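Local coordinates for protein similar to sp|P32453 Saccharomyces cerevisiae YNL315c ATP11 (Candida glabrata CBS 138, PDB 2P4F) that probably acts as a mitochondrial chaperone that binds unfolded protein, as its yeast relative ATP11 assists assembly of the F1 part of ATP synthase, at residues A[114-119]-A[227-232]; A[121-126]-A[135-140]. One frame throughout, in Å; residues are numbered along the deposited sequence.

Contact 1 (A[114-119]-A[227-232])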
loop_
_atom_site.group_PDB
_atom_site.type_symbol
_atom_site.label_atom_id
_atom_site.label_comp_id
_atom_site.label_asym_id
_atom_site.label_seq_id
_atom_site.Cartn_x
_atom_site.Cartn_y
_atom_site.Cartn_z
ATOM N N LEU A 114 19.452 -17.277 4.796
ATOM C CA LEU A 114 19.407 -17.043 3.351
ATOM C C LEU A 114 19.892 -15.640 3.018
ATOM O O LEU A 114 19.775 -14.733 3.864
ATOM C CB LEU A 114 17.988 -17.259 2.817
ATOM C CG LEU A 114 17.519 -18.725 2.932
ATOM C CD1 LEU A 114 16.111 -18.813 2.308
ATOM C CD2 LEU A 114 18.500 -19.660 2.260
ATOM N N SER A 115 20.370 -15.434 1.776
ATOM C CA SER A 115 20.724 -14.095 1.347
ATOM C C SER A 115 19.460 -13.308 1.004
ATOM O O SER A 115 18.360 -13.862 0.874
ATOM C CB SER A 115 21.605 -14.187 0.119
ATOM O OG SER A 115 20.815 -14.667 -0.984
ATOM N N LYS A 116 19.658 -11.991 0.841
ATOM C CA LYS A 116 18.512 -11.143 0.416
ATOM C C LYS A 116 17.893 -11.668 -0.871
ATOM O O LYS A 116 16.655 -11.712 -1.058
ATOM C CB LYS A 116 19.010 -9.704 0.248
ATOM C CG LYS A 116 19.490 -9.012 1.519
ATOM C CD LYS A 116 19.738 -7.544 1.140
ATOM C CE LYS A 116 20.322 -6.653 2.195
ATOM N NZ LYS A 116 20.036 -5.235 1.727
ATOM N N GLN A 117 18.722 -12.052 -1.840
ATOM C CA GLN A 117 18.210 -12.528 -3.138
ATOM C C GLN A 117 17.472 -13.848 -2.978
ATOM O O GLN A 117 16.434 -14.038 -3.590
ATOM C CB GLN A 117 19.361 -12.684 -4.146
ATOM C CG GLN A 117 18.871 -13.282 -5.454
ATOM C CD GLN A 117 19.798 -13.115 -6.634
ATOM O OE1 GLN A 117 19.712 -12.147 -7.392
ATOM N NE2 GLN A 117 20.669 -14.113 -6.790
ATOM N N GLU A 118 18.050 -14.730 -2.151
ATOM C CA GLU A 118 17.357 -16.028 -1.930
ATOM C C GLU A 118 16.010 -15.813 -1.280
ATOM O O GLU A 118 15.045 -16.460 -1.685
ATOM C CB GLU A 118 18.249 -16.894 -1.039
ATOM C CG GLU A 118 19.454 -17.377 -1.903
ATOM C CD GLU A 118 20.554 -18.004 -1.062
ATOM O OE1 GLU A 118 20.730 -17.760 0.150
ATOM O OE2 GLU A 118 21.321 -18.800 -1.676
ATOM N N VAL A 119 15.910 -14.912 -0.291
ATOM C CA VAL A 119 14.593 -14.630 0.289
ATOM C C VAL A 119 13.637 -14.078 -0.760
ATOM O O VAL A 119 12.453 -14.487 -0.813
ATOM C CB VAL A 119 14.702 -13.607 1.434
ATOM C CG1 VAL A 119 13.288 -13.188 1.939
ATOM C CG2 VAL A 119 15.535 -14.231 2.583
ATOM N N LYS A 227 17.991 -7.447 7.311
ATOM C CA LYS A 227 18.308 -7.471 5.881
ATOM C C LYS A 227 17.878 -6.201 5.161
ATOM O O LYS A 227 18.028 -6.136 3.950
ATOM C CB LYS A 227 17.619 -8.640 5.181
ATOM C CG LYS A 227 18.224 -9.991 5.543
ATOM C CD LYS A 227 17.445 -11.139 4.877
ATOM C CE LYS A 227 18.428 -12.260 4.580
ATOM N NZ LYS A 227 18.654 -13.004 5.867
ATOM N N ASP A 228 17.334 -5.207 5.896
ATOM C CA ASP A 228 16.889 -3.975 5.258
ATOM C C ASP A 228 15.897 -4.205 4.114
ATOM O O ASP A 228 15.891 -3.499 3.104
ATOM C CB ASP A 228 18.110 -3.181 4.759
ATOM C CG ASP A 228 17.735 -1.749 4.438
ATOM O OD1 ASP A 228 16.825 -1.129 5.030
ATOM O OD2 ASP A 228 18.385 -1.214 3.503
ATOM N N MET A 229 15.021 -5.182 4.293
ATOM C CA MET A 229 14.035 -5.609 3.320
ATOM C C MET A 229 12.629 -5.631 3.860
ATOM O O MET A 229 12.469 -6.048 5.010
ATOM C CB MET A 229 14.318 -7.086 2.916
ATOM C CG MET A 229 15.548 -7.372 2.114
ATOM S SD MET A 229 15.612 -9.201 2.006
ATOM C CE MET A 229 14.577 -9.437 0.566
ATOM N N VAL A 230 11.675 -5.203 3.048
ATOM C CA VAL A 230 10.241 -5.328 3.368
ATOM C C VAL A 230 9.616 -6.213 2.322
ATOM O O VAL A 230 9.854 -5.965 1.112
ATOM C CB VAL A 230 9.560 -3.932 3.401
ATOM C CG1 VAL A 230 8.062 -4.043 3.541
ATOM C CG2 VAL A 230 10.209 -3.136 4.533
ATOM N N LEU A 231 8.868 -7.220 2.701
ATOM C CA LEU A 231 8.237 -8.137 1.728
ATOM C C LEU A 231 6.778 -7.727 1.614
ATOM O O LEU A 231 6.087 -7.584 2.658
ATOM C CB LEU A 231 8.370 -9.578 2.233
ATOM C CG LEU A 231 9.832 -10.092 2.232
ATOM C CD1 LEU A 231 9.729 -11.590 2.537
ATOM C CD2 LEU A 231 10.551 -9.833 0.964
ATOM N N MET A 232 6.290 -7.541 0.373
ATOM C CA MET A 232 4.892 -7.125 0.173
ATOM C C MET A 232 4.088 -8.159 -0.546
ATOM O O MET A 232 4.652 -8.735 -1.503
ATOM C CB MET A 232 4.901 -5.822 -0.666
ATOM C CG MET A 232 3.493 -5.258 -0.824
ATOM S SD MET A 232 3.458 -3.974 -2.131
ATOM C CE MET A 232 3.264 -5.049 -3.555
HETATM O O HOH W 1 17.501 -3.804 0.885
#
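A water joins Lys-116 to Asp-228: it accepts from Lys-116 NZ at 3.0 Å and donates to Asp-228 O at 2.8 Å, so the residue that ends helix 224-227, just before strand 229-236, is linked through water to the first turn of helix 116-126. Lys-116 reaches it by running, extended beyond CG, past the carbonyl of Lys-227. The carboxylate of Asp-228 is engaged elsewhere, with OD1 taking the backbone N-H of Val-141. Lys-227 answers from the other side. Its torsions up to chi3 (148°) lay CE against Val-119 CG2, and chi4 (79°) turns NZ toward Leu-114 O, 2.9 Å away. That hydrogen bond is weak, the ammonium lying side-on, with CE as close to the oxygen as NZ.

Beyond the lysines, toward the strand, the contact turns apolar. Met-229 slants across the first turn with SD 3.9 Å from Lys-116 CB, and its terminal methyl, swung round by chi3, comes to Lys-116 O. Val-119 presents CG1 to Leu-231 CD1 at 3.9 Å, the two side chains nearly perpendicular.

The helix start itself is closed by two reciprocal bonds: Glu-118 N to Ser-115 OG, and Ser-115 N to Glu-118 OE1, the latter almost straight at 174°. This is a capping box, here at the start of a helix packed on the antiparallel sheet of the half barrel.

Contact 2 (A[121-126]-A[135-140])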
loop_
_atom_site.group_PDB
_atom_site.type_symbol
_atom_site.label_atom_id
_atom_site.label_comp_id
_atom_site.label_asym_id
_atom_site.label_seq_id
_atom_site.Cartn_x
_atom_site.Cartn_y
_atom_site.Cartn_z
ATOM N N PHE A 121 13.712 -14.632 -3.971
ATOM C CA PHE A 121 13.265 -15.733 -4.873
ATOM C C PHE A 121 12.147 -16.531 -4.246
ATOM O O PHE A 121 11.149 -16.886 -4.865
ATOM C CB PHE A 121 14.450 -16.656 -5.125
ATOM C CG PHE A 121 15.492 -16.062 -6.085
ATOM C CD1 PHE A 121 15.313 -14.903 -6.825
ATOM C CD2 PHE A 121 16.690 -16.730 -6.199
ATOM C CE1 PHE A 121 16.314 -14.456 -7.664
ATOM C CE2 PHE A 121 17.675 -16.318 -7.074
ATOM C CZ PHE A 121 17.489 -15.164 -7.822
ATOM N N LEU A 122 12.342 -16.830 -2.954
ATOM C CA LEU A 122 11.312 -17.667 -2.289
ATOM C C LEU A 122 9.980 -16.952 -2.189
ATOM O O LEU A 122 8.930 -17.553 -2.315
ATOM C CB LEU A 122 11.751 -18.066 -0.881
ATOM C CG LEU A 122 12.911 -19.064 -0.814
ATOM C CD1 LEU A 122 13.279 -19.223 0.655
ATOM C CD2 LEU A 122 12.469 -20.391 -1.454
ATOM N N TRP A 123 10.071 -15.661 -1.910
ATOM C CA TRP A 123 8.810 -14.886 -1.755
ATOM C C TRP A 123 8.078 -14.809 -3.085
ATOM O O TRP A 123 6.856 -15.010 -3.158
ATOM C CB TRP A 123 9.170 -13.510 -1.281
ATOM C CG TRP A 123 8.062 -12.552 -0.997
ATOM C CD1 TRP A 123 7.750 -11.362 -1.606
ATOM C CD2 TRP A 123 7.091 -12.732 0.061
ATOM N NE1 TRP A 123 6.639 -10.815 -0.977
ATOM C CE2 TRP A 123 6.220 -11.624 0.039
ATOM C CE3 TRP A 123 6.891 -13.719 1.013
ATOM C CZ2 TRP A 123 5.153 -11.446 0.928
ATOM C CZ3 TRP A 123 5.820 -13.564 1.910
ATOM C CH2 TRP A 123 4.973 -12.447 1.857
ATOM N N ARG A 124 8.857 -14.537 -4.157
ATOM C CA ARG A 124 8.173 -14.503 -5.457
ATOM C C ARG A 124 7.645 -15.880 -5.832
ATOM O O ARG A 124 6.559 -15.967 -6.420
ATOM C CB ARG A 124 9.130 -13.927 -6.511
ATOM C CG ARG A 124 9.473 -12.465 -6.204
ATOM C CD ARG A 124 10.254 -11.900 -7.381
ATOM N NE ARG A 124 10.679 -10.535 -7.087
ATOM C CZ ARG A 124 9.941 -9.434 -7.122
ATOM N NH1 ARG A 124 8.655 -9.502 -7.457
ATOM N NH2 ARG A 124 10.502 -8.260 -6.821
ATOM N N ALA A 125 8.377 -16.968 -5.519
ATOM C CA ALA A 125 7.877 -18.317 -5.852
ATOM C C ALA A 125 6.598 -18.577 -5.082
ATOM O O ALA A 125 5.669 -19.231 -5.624
ATOM C CB ALA A 125 8.903 -19.405 -5.522
ATOM N N LYS A 126 6.534 -18.097 -3.843
ATOM C CA LYS A 126 5.364 -18.405 -2.974
ATOM C C LYS A 126 4.073 -17.946 -3.608
ATOM O O LYS A 126 3.014 -18.575 -3.541
ATOM C CB LYS A 126 5.566 -17.729 -1.613
ATOM C CG LYS A 126 4.390 -17.692 -0.652
ATOM C CD LYS A 126 4.049 -19.095 -0.153
ATOM C CE LYS A 126 3.117 -19.000 1.045
ATOM N NZ LYS A 126 2.830 -20.353 1.639
ATOM N N VAL A 135 3.139 -8.455 -5.771
ATOM C CA VAL A 135 4.254 -8.925 -4.985
ATOM C C VAL A 135 5.413 -7.962 -5.157
ATOM O O VAL A 135 5.665 -7.566 -6.300
ATOM C CB VAL A 135 4.699 -10.340 -5.429
ATOM C CG1 VAL A 135 5.846 -10.851 -4.580
ATOM C CG2 VAL A 135 3.517 -11.300 -5.338
ATOM N N ALA A 136 6.093 -7.601 -4.074
ATOM C CA ALA A 136 7.263 -6.730 -4.196
ATOM C C ALA A 136 8.205 -7.000 -3.046
ATOM O O ALA A 136 7.789 -7.557 -2.023
ATOM C CB ALA A 136 6.867 -5.250 -4.196
ATOM N N VAL A 137 9.449 -6.570 -3.256
ATOM C CA VAL A 137 10.407 -6.478 -2.168
ATOM C C VAL A 137 10.920 -5.035 -2.155
ATOM O O VAL A 137 11.401 -4.596 -3.221
ATOM C CB VAL A 137 11.537 -7.487 -2.371
ATOM C CG1 VAL A 137 12.568 -7.329 -1.267
ATOM C CG2 VAL A 137 10.950 -8.891 -2.384
ATOM N N VAL A 138 10.829 -4.331 -1.057
ATOM C CA VAL A 138 11.081 -2.890 -0.913
ATOM C C VAL A 138 12.207 -2.659 0.057
ATOM O O VAL A 138 12.168 -3.268 1.125
ATOM C CB VAL A 138 9.786 -2.201 -0.374
ATOM C CG1 VAL A 138 9.907 -0.714 -0.236
ATOM C CG2 VAL A 138 8.594 -2.532 -1.292
ATOM N N PRO A 139 13.241 -1.883 -0.213
ATOM C CA PRO A 139 14.243 -1.650 0.849
ATOM C C PRO A 139 13.601 -0.819 1.938
ATOM O O PRO A 139 12.788 0.093 1.699
ATOM C CB PRO A 139 15.373 -0.842 0.189
ATOM C CG PRO A 139 14.778 -0.318 -1.059
ATOM C CD PRO A 139 13.621 -1.195 -1.452
ATOM N N TYR A 140 13.994 -1.142 3.160
ATOM C CA TYR A 140 13.383 -0.448 4.292
ATOM C C TYR A 140 13.879 0.987 4.398
ATOM O O TYR A 140 13.084 1.943 4.369
ATOM C CB TYR A 140 13.659 -1.247 5.572
ATOM C CG TYR A 140 12.968 -0.546 6.737
ATOM C CD1 TYR A 140 11.587 -0.598 6.914
ATOM C CD2 TYR A 140 13.729 0.162 7.680
ATOM C CE1 TYR A 140 10.948 0.038 7.981
ATOM C CE2 TYR A 140 13.077 0.796 8.737
ATOM C CZ TYR A 140 11.711 0.728 8.881
ATOM O OH TYR A 140 11.109 1.356 9.927
HETATM O O HOH W 2 9.955 -5.613 -5.916
HETATM O O HOH W 3 7.860 -6.371 -7.947
#
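Apolar contact comes first: Trp-123 and Val-135 meet where the indole CD1 lies 3.6 Å from Val-135 CG1. In Trp-123 a chi1 of -178° sets the indole opposite the backbone N, which sends it from helix 116-126 toward the strand. The valine methyl approaches the pyrrole part of the ring obliquely, nearly as close to NE1 as to CD1. Farther along the strand, Val-137 CG2 adds a second, looser touch at 4.1 Å from Trp-123 CD1. The NE1 hydrogen is spent on Met-232 O of the adjoining strand, which fixes how the indole is turned, and Trp-127 packs edge-to-face with Trp-123.

The polar contact runs through water. Arg-124 stretches out from CG to NE and brings its guanidinium alongside the strand backbone, NH1 standing 3.7 Å from Val-135 O. Two waters sit in the guanidinium plane at its edge. One accepts from Arg-124 NH2 and also from Val-137 N, the latter at 2.9 Å; the other accepts from Arg-124 NH1 at 3.3 Å and donates to Val-135 O at 3.0 Å. Glu-120, one helical turn earlier, forms a salt bridge with NH2 and so helps to position the group.

Helix and strand run nearly antiparallel here, at 162°, with the short axes 8.9 Å apart. The chemistry implies a divided interface: a buried indole holds the inner side by close apolar contact, while on the exposed side solvent connects the arginine to backbone N-H and C=O groups of the edge strand 133-139.

After two short helices the chain reaches 114-119, which leads into helix 116-126; the first turn of that helix belongs to contact 1 and its second half to contact 2. A short connection then turns the chain back into strand 133-139, and contact 2 closes that small local loop. Contact 1 closes a far larger one, since the chain must pass through helix 140-153 and most of the sheet before reaching 227-232; contact 2 is nested inside it. The strands of the two contacts are antiparallel neighbours, joined by probable backbone hydrogen bonds such as Val-230 N to Val-138 O. Together the contacts hold one helix against the edge strand and the strand beside it.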